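Local coordinates for protein beta-glucanase (Podospora anserina, PDB 4LE4) that probably hydrolyses beta-glucan chains as a fungal glycoside hydrolase of family 131, and is captured here with cellotriose, at residues A[53-58]-A[225-230]; A[161-166]-A[180-185]. One frame throughout, in Å; residues are numbered along the deposited sequence.

Interaction 1 (A[53-58]-A[225-230]); sequences PADTGS and YWSGVY
Asp55 OD2, lying 3.3 Å from Gly228 CA across the contact, accepts two hydrogen bonds. The hydroxyl Ser58 OG donates to Asp55 OD2 over 2.7 Å, arriving from above the carboxylate plane, 53° out of it. The second donor is a water 2.7 Å from Asp55 OD2, which also sits 2.6 Å from Ser227 OG and so bridges the loop to the strand. Ser227 OG has a further partner in the backbone N of Asn52. While its hydrogen points to Asp55 OD2, Ser58 OG accepts the N-H of Gly228 N at 3.0 Å, a weak bond with an N-H...O angle of only 130°. The carboxylate thus grips the strand through intermediaries: a water on one route, a serine hydroxyl on the other. Its second oxygen works within the loop, Asp55 OD1 accepting from Gly57 N at 2.8 Å on the anti side and well out of the carboxylate plane. With CG anti to the backbone N (chi1 -176°), the carboxylate of Asp55 is set over Gly228. Gly228 adopts a positive phi, and a beta carbon modelled on it would fall 2.8 Å from Asp55 OD2, a clash, which explains how the carboxylate can press so closely on this backbone. Were Asp55 replaced, with an alanine here Gly57 N and the Ser58 hydroxyl would probably lose their acceptor, the bridging water would be held by the strand side alone, and a gap would open over Gly228. Lys51 NZ binds the backbone oxygens of both Asp55 and Ser58, tying the two ends of this bend together. The Asp55 OD1 bond to the nitrogen two residues on defines an Asx turn, here superposed on a type I beta turn from Asp55 to Ser58 and packed against strand 222-233 of the concanavalin-like beta-sandwich.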
loop_
_atom_site.group_PDB
_atom_site.type_symbol
_atom_site.label_atom_id
_atom_site.label_comp_id
_atom_site.label_asym_id
_atom_site.label_seq_id
_atom_site.Cartn_x
_atom_site.Cartn_y
_atom_site.Cartn_z
ATOM N N PRO A 53 13.984 -8.065 1.612
ATOM C CA PRO A 53 14.714 -9.294 1.963
ATOM C C PRO A 53 14.713 -9.664 3.441
ATOM O O PRO A 53 14.883 -10.830 3.784
ATOM C CB PRO A 53 16.133 -9.022 1.456
ATOM C CG PRO A 53 15.946 -7.986 0.375
ATOM C CD PRO A 53 14.893 -7.079 1.005
ATOM N N ALA A 54 14.525 -8.680 4.315
ATOM C CA ALA A 54 14.532 -8.921 5.764
ATOM C C ALA A 54 13.228 -9.532 6.249
ATOM O O ALA A 54 13.146 -10.076 7.353
ATOM C CB ALA A 54 14.790 -7.604 6.499
ATOM N N ASP A 55 12.193 -9.412 5.435
ATOM C CA ASP A 55 10.877 -9.950 5.788
ATOM C C ASP A 55 10.782 -11.436 5.473
ATOM O O ASP A 55 10.311 -11.829 4.407
ATOM C CB ASP A 55 9.763 -9.251 5.007
ATOM C CG ASP A 55 8.370 -9.721 5.417
ATOM O OD1 ASP A 55 8.242 -10.652 6.250
ATOM O OD2 ASP A 55 7.386 -9.146 4.908
ATOM N N THR A 56 11.183 -12.258 6.426
ATOM C CA THR A 56 11.139 -13.700 6.218
ATOM C C THR A 56 9.726 -14.230 6.369
ATOM O O THR A 56 9.457 -15.422 6.151
ATOM C CB THR A 56 12.095 -14.413 7.201
ATOM O OG1 THR A 56 11.707 -14.129 8.541
ATOM C CG2 THR A 56 13.505 -13.942 6.985
ATOM N N GLY A 57 8.804 -13.337 6.717
ATOM C CA GLY A 57 7.416 -13.727 6.863
ATOM C C GLY A 57 6.661 -13.710 5.535
ATOM O O GLY A 57 5.560 -14.259 5.436
ATOM N N SER A 58 7.260 -13.111 4.503
ATOM C CA SER A 58 6.636 -13.027 3.173
ATOM C C SER A 58 7.490 -13.843 2.208
ATOM O O SER A 58 8.685 -13.615 2.123
ATOM C CB SER A 58 6.616 -11.579 2.678
ATOM O OG SER A 58 5.756 -10.777 3.461
ATOM N N TYR A 225 6.966 -1.885 -5.593
ATOM C CA TYR A 225 7.219 -3.198 -4.998
ATOM C C TYR A 225 6.623 -3.245 -3.618
ATOM O O TYR A 225 6.788 -2.312 -2.850
ATOM C CB TYR A 225 8.720 -3.432 -4.951
ATOM C CG TYR A 225 9.270 -3.429 -6.354
ATOM C CD1 TYR A 225 9.377 -4.613 -7.076
ATOM C CD2 TYR A 225 9.599 -2.227 -6.994
ATOM C CE1 TYR A 225 9.799 -4.616 -8.417
ATOM C CE2 TYR A 225 10.021 -2.209 -8.323
ATOM C CZ TYR A 225 10.121 -3.415 -9.038
ATOM O OH TYR A 225 10.563 -3.442 -10.352
ATOM N N TRP A 226 5.929 -4.332 -3.319
ATOM C CA TRP A 226 5.219 -4.455 -2.039
ATOM C C TRP A 226 5.445 -5.801 -1.380
ATOM O O TRP A 226 5.544 -6.810 -2.083
ATOM C CB TRP A 226 3.705 -4.402 -2.284
ATOM C CG TRP A 226 3.180 -3.158 -2.898
ATOM C CD1 TRP A 226 3.369 -2.714 -4.196
ATOM C CD2 TRP A 226 2.378 -2.187 -2.251
ATOM N NE1 TRP A 226 2.729 -1.519 -4.376
ATOM C CE2 TRP A 226 2.107 -1.167 -3.202
ATOM C CE3 TRP A 226 1.858 -2.068 -0.953
ATOM C CZ2 TRP A 226 1.330 -0.039 -2.897
ATOM C CZ3 TRP A 226 1.084 -0.933 -0.651
ATOM C CH2 TRP A 226 0.831 0.057 -1.620
ATOM N N SER A 227 5.481 -5.825 -0.044
ATOM C CA SER A 227 5.557 -7.102 0.675
ATOM C C SER A 227 5.059 -6.861 2.096
ATOM O O SER A 227 4.802 -5.718 2.475
ATOM C CB SER A 227 6.979 -7.689 0.686
ATOM O OG SER A 227 7.923 -6.886 1.349
ATOM N N GLY A 228 4.862 -7.939 2.852
ATOM C CA GLY A 228 4.448 -7.779 4.230
ATOM C C GLY A 228 3.148 -7.038 4.462
ATOM O O GLY A 228 3.021 -6.339 5.445
ATOM N N VAL A 229 2.183 -7.216 3.589
ATOM C CA VAL A 229 0.893 -6.560 3.756
ATOM C C VAL A 229 -0.018 -7.443 4.625
ATOM O O VAL A 229 -0.303 -8.560 4.248
ATOM C CB VAL A 229 0.206 -6.389 2.399
ATOM C CG1 VAL A 229 -1.166 -5.688 2.595
ATOM C CG2 VAL A 229 1.133 -5.564 1.432
ATOM N N TYR A 230 -0.444 -6.953 5.779
ATOM C CA TYR A 230 -1.351 -7.712 6.654
ATOM C C TYR A 230 -1.964 -6.775 7.694
ATOM O O TYR A 230 -1.514 -5.641 7.889
ATOM C CB TYR A 230 -0.628 -8.909 7.328
ATOM C CG TYR A 230 0.442 -8.565 8.356
ATOM C CD1 TYR A 230 0.150 -8.601 9.726
ATOM C CD2 TYR A 230 1.750 -8.228 7.968
ATOM C CE1 TYR A 230 1.132 -8.316 10.689
ATOM C CE2 TYR A 230 2.735 -7.939 8.926
ATOM C CZ TYR A 230 2.405 -7.991 10.283
ATOM O OH TYR A 230 3.357 -7.745 11.236
HETATM O O HOH W 1 7.954 -6.741 3.931
#

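Interaction 2 (A[161-166]-A[180-185]); sequences VWHNVA and HSTGSD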
loop_
_atom_site.group_PDB
_atom_site.type_symbol
_atom_site.label_atom_id
_atom_site.label_comp_id
_atom_site.label_asym_id
_atom_site.label_seq_id
_atom_site.Cartn_x
_atom_site.Cartn_y
_atom_site.Cartn_z
ATOM N N VAL A 161 15.159 1.365 -1.456
ATOM C CA VAL A 161 14.974 1.394 -0.010
ATOM C C VAL A 161 13.610 0.856 0.327
ATOM O O VAL A 161 12.626 1.296 -0.244
ATOM C CB VAL A 161 15.072 2.857 0.555
ATOM C CG1 VAL A 161 14.679 2.883 2.047
ATOM C CG2 VAL A 161 16.496 3.379 0.378
ATOM N N TRP A 162 13.546 -0.097 1.250
ATOM C CA TRP A 162 12.261 -0.631 1.658
ATOM C C TRP A 162 11.709 0.168 2.822
ATOM O O TRP A 162 12.398 0.371 3.800
ATOM C CB TRP A 162 12.404 -2.096 2.082
ATOM C CG TRP A 162 12.374 -3.003 0.916
ATOM C CD1 TRP A 162 13.465 -3.524 0.232
ATOM C CD2 TRP A 162 11.212 -3.426 0.206
ATOM N NE1 TRP A 162 13.028 -4.237 -0.853
ATOM C CE2 TRP A 162 11.656 -4.202 -0.898
ATOM C CE3 TRP A 162 9.826 -3.223 0.389
ATOM C CZ2 TRP A 162 10.775 -4.782 -1.808
ATOM C CZ3 TRP A 162 8.931 -3.802 -0.534
ATOM C CH2 TRP A 162 9.419 -4.579 -1.621
ATOM N N HIS A 163 10.480 0.664 2.672
ATOM C CA HIS A 163 9.806 1.409 3.719
ATOM C C HIS A 163 8.742 0.529 4.308
ATOM O O HIS A 163 7.796 0.141 3.622
ATOM C CB HIS A 163 9.143 2.668 3.145
ATOM C CG HIS A 163 10.126 3.733 2.790
ATOM N ND1 HIS A 163 10.495 4.724 3.672
ATOM C CD2 HIS A 163 10.862 3.927 1.670
ATOM C CE1 HIS A 163 11.421 5.487 3.112
ATOM N NE2 HIS A 163 11.663 5.023 1.895
ATOM N N ASN A 164 8.886 0.227 5.590
ATOM C CA ASN A 164 7.918 -0.624 6.287
ATOM C C ASN A 164 7.025 0.318 7.095
ATOM O O ASN A 164 7.521 1.150 7.824
ATOM C CB ASN A 164 8.683 -1.562 7.228
ATOM C CG ASN A 164 9.906 -2.197 6.543
ATOM O OD1 ASN A 164 11.076 -1.957 6.922
ATOM N ND2 ASN A 164 9.642 -2.970 5.528
ATOM N N VAL A 165 5.719 0.156 6.970
ATOM C CA VAL A 165 4.755 1.046 7.619
ATOM C C VAL A 165 3.662 0.269 8.365
ATOM O O VAL A 165 3.342 -0.877 8.012
ATOM C CB VAL A 165 3.991 1.866 6.532
ATOM C CG1 VAL A 165 2.841 2.703 7.158
ATOM C CG2 VAL A 165 4.965 2.748 5.747
ATOM N N ALA A 166 3.166 0.861 9.447
ATOM C CA ALA A 166 1.989 0.323 10.081
ATOM C C ALA A 166 1.135 1.537 10.440
ATOM O O ALA A 166 1.620 2.456 11.112
ATOM C CB ALA A 166 2.309 -0.491 11.336
ATOM N N HIS A 180 6.895 3.326 11.431
ATOM C CA HIS A 180 7.697 3.229 10.221
ATOM C C HIS A 180 9.116 2.800 10.491
ATOM O O HIS A 180 9.624 3.002 11.575
ATOM C CB HIS A 180 7.735 4.640 9.588
ATOM C CG HIS A 180 8.757 4.828 8.487
ATOM N ND1 HIS A 180 8.500 4.563 7.157
ATOM C CD2 HIS A 180 10.035 5.275 8.534
ATOM C CE1 HIS A 180 9.575 4.829 6.433
ATOM N NE2 HIS A 180 10.520 5.262 7.245
ATOM N N SER A 181 9.742 2.201 9.485
ATOM C CA SER A 181 11.160 1.881 9.553
ATOM C C SER A 181 11.599 1.650 8.116
ATOM O O SER A 181 10.773 1.515 7.221
ATOM C CB SER A 181 11.446 0.614 10.353
ATOM O OG SER A 181 11.054 -0.514 9.607
ATOM N N THR A 182 12.902 1.655 7.884
ATOM C CA THR A 182 13.374 1.322 6.550
ATOM C C THR A 182 14.251 0.093 6.718
ATOM O O THR A 182 14.822 -0.121 7.785
ATOM C CB THR A 182 14.190 2.440 5.877
ATOM O OG1 THR A 182 15.251 2.881 6.744
ATOM C CG2 THR A 182 13.268 3.603 5.519
ATOM N N GLY A 183 14.316 -0.721 5.668
ATOM C CA GLY A 183 15.147 -1.919 5.681
ATOM C C GLY A 183 14.776 -2.989 6.676
ATOM O O GLY A 183 13.654 -3.467 6.708
ATOM N N SER A 184 15.744 -3.377 7.496
ATOM C CA SER A 184 15.520 -4.436 8.479
ATOM C C SER A 184 15.188 -3.929 9.854
ATOM O O SER A 184 14.912 -4.722 10.755
ATOM C CB SER A 184 16.775 -5.306 8.599
ATOM O OG SER A 184 17.115 -5.875 7.344
ATOM N N ASP A 185 15.211 -2.615 10.053
ATOM C CA ASP A 185 14.952 -2.121 11.406
ATOM C C ASP A 185 13.502 -2.252 11.867
ATOM O O ASP A 185 12.589 -2.184 11.058
ATOM C CB ASP A 185 15.398 -0.659 11.487
ATOM C CG ASP A 185 16.866 -0.494 11.143
ATOM O OD1 ASP A 185 17.719 -1.187 11.756
ATOM O OD2 ASP A 185 17.175 0.324 10.265
#
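His163 and His180 meet rim to rim, neither ring covering the face of the other: their centroids are 5.2 Å apart and their planes differ by 33°. His163 ND1 comes within 2.9 Å of His180 CE1, a tight approach in which each atom lies near the plane of the opposing ring. The first torsions explain the meeting, since His180 swings CG away from its own N (chi1 167°) whereas His163 holds CG beside its own (chi1 -73°), and the two side chains cross at an oblique angle. Over one face of the His163 ring lies the methyl of Thr182, with CG2 3.5 Å from His163 ND1; the two side chains run alongside each other, pointing the same way. That methyl also packs on Val161 CG1. Trp157 meets the His163 ring and Trp153 the His180 ring, extending the aromatic cluster. His163, Thr182 and His180 share one face of the antiparallel beta hairpin of strands 163-170 and 175-182, with Val165. Asn164 and Ser181 form a hydrogen-bonded pair with side chains on the opposite face: Asn164 N donates to Ser181 O at 2.8 Å, and Ser181 N returns a bond to Asn164 O at 3.0 Å. There the Ser181 hydroxyl packs beside Asn164 CB and donates to Asp185 O over 2.7 Å, clasping the type II' turn from Thr182 to Asp185. Gly183 takes the positive-phi position of that turn and still reaches back to the 161-166 segment, its N donating to Trp162 O at 2.9 Å.

In the fold
Interactions 1 and 2 have centres 10 Å apart on the same side of the chain's centre, and both reach one antiparallel sheet. Strand 94-102 pairs with both 163-170 and 222-233, so it separates the hairpin of interaction 2 from the strand gripped in interaction 1. Along the chain, the hairpin is nested inside the long loop closed by 53-58 with 225-230. The two also touch directly: Ala54 CB packs 3.0 Å from Ser184 OG, and the Trp162 indole reaches Tyr225 and Ser227, with CZ3 3.8 Å from Ser227 OG. The 53-58 loop therefore joins the turn and strand 222-233 into one continuous patch of the GH131 domain.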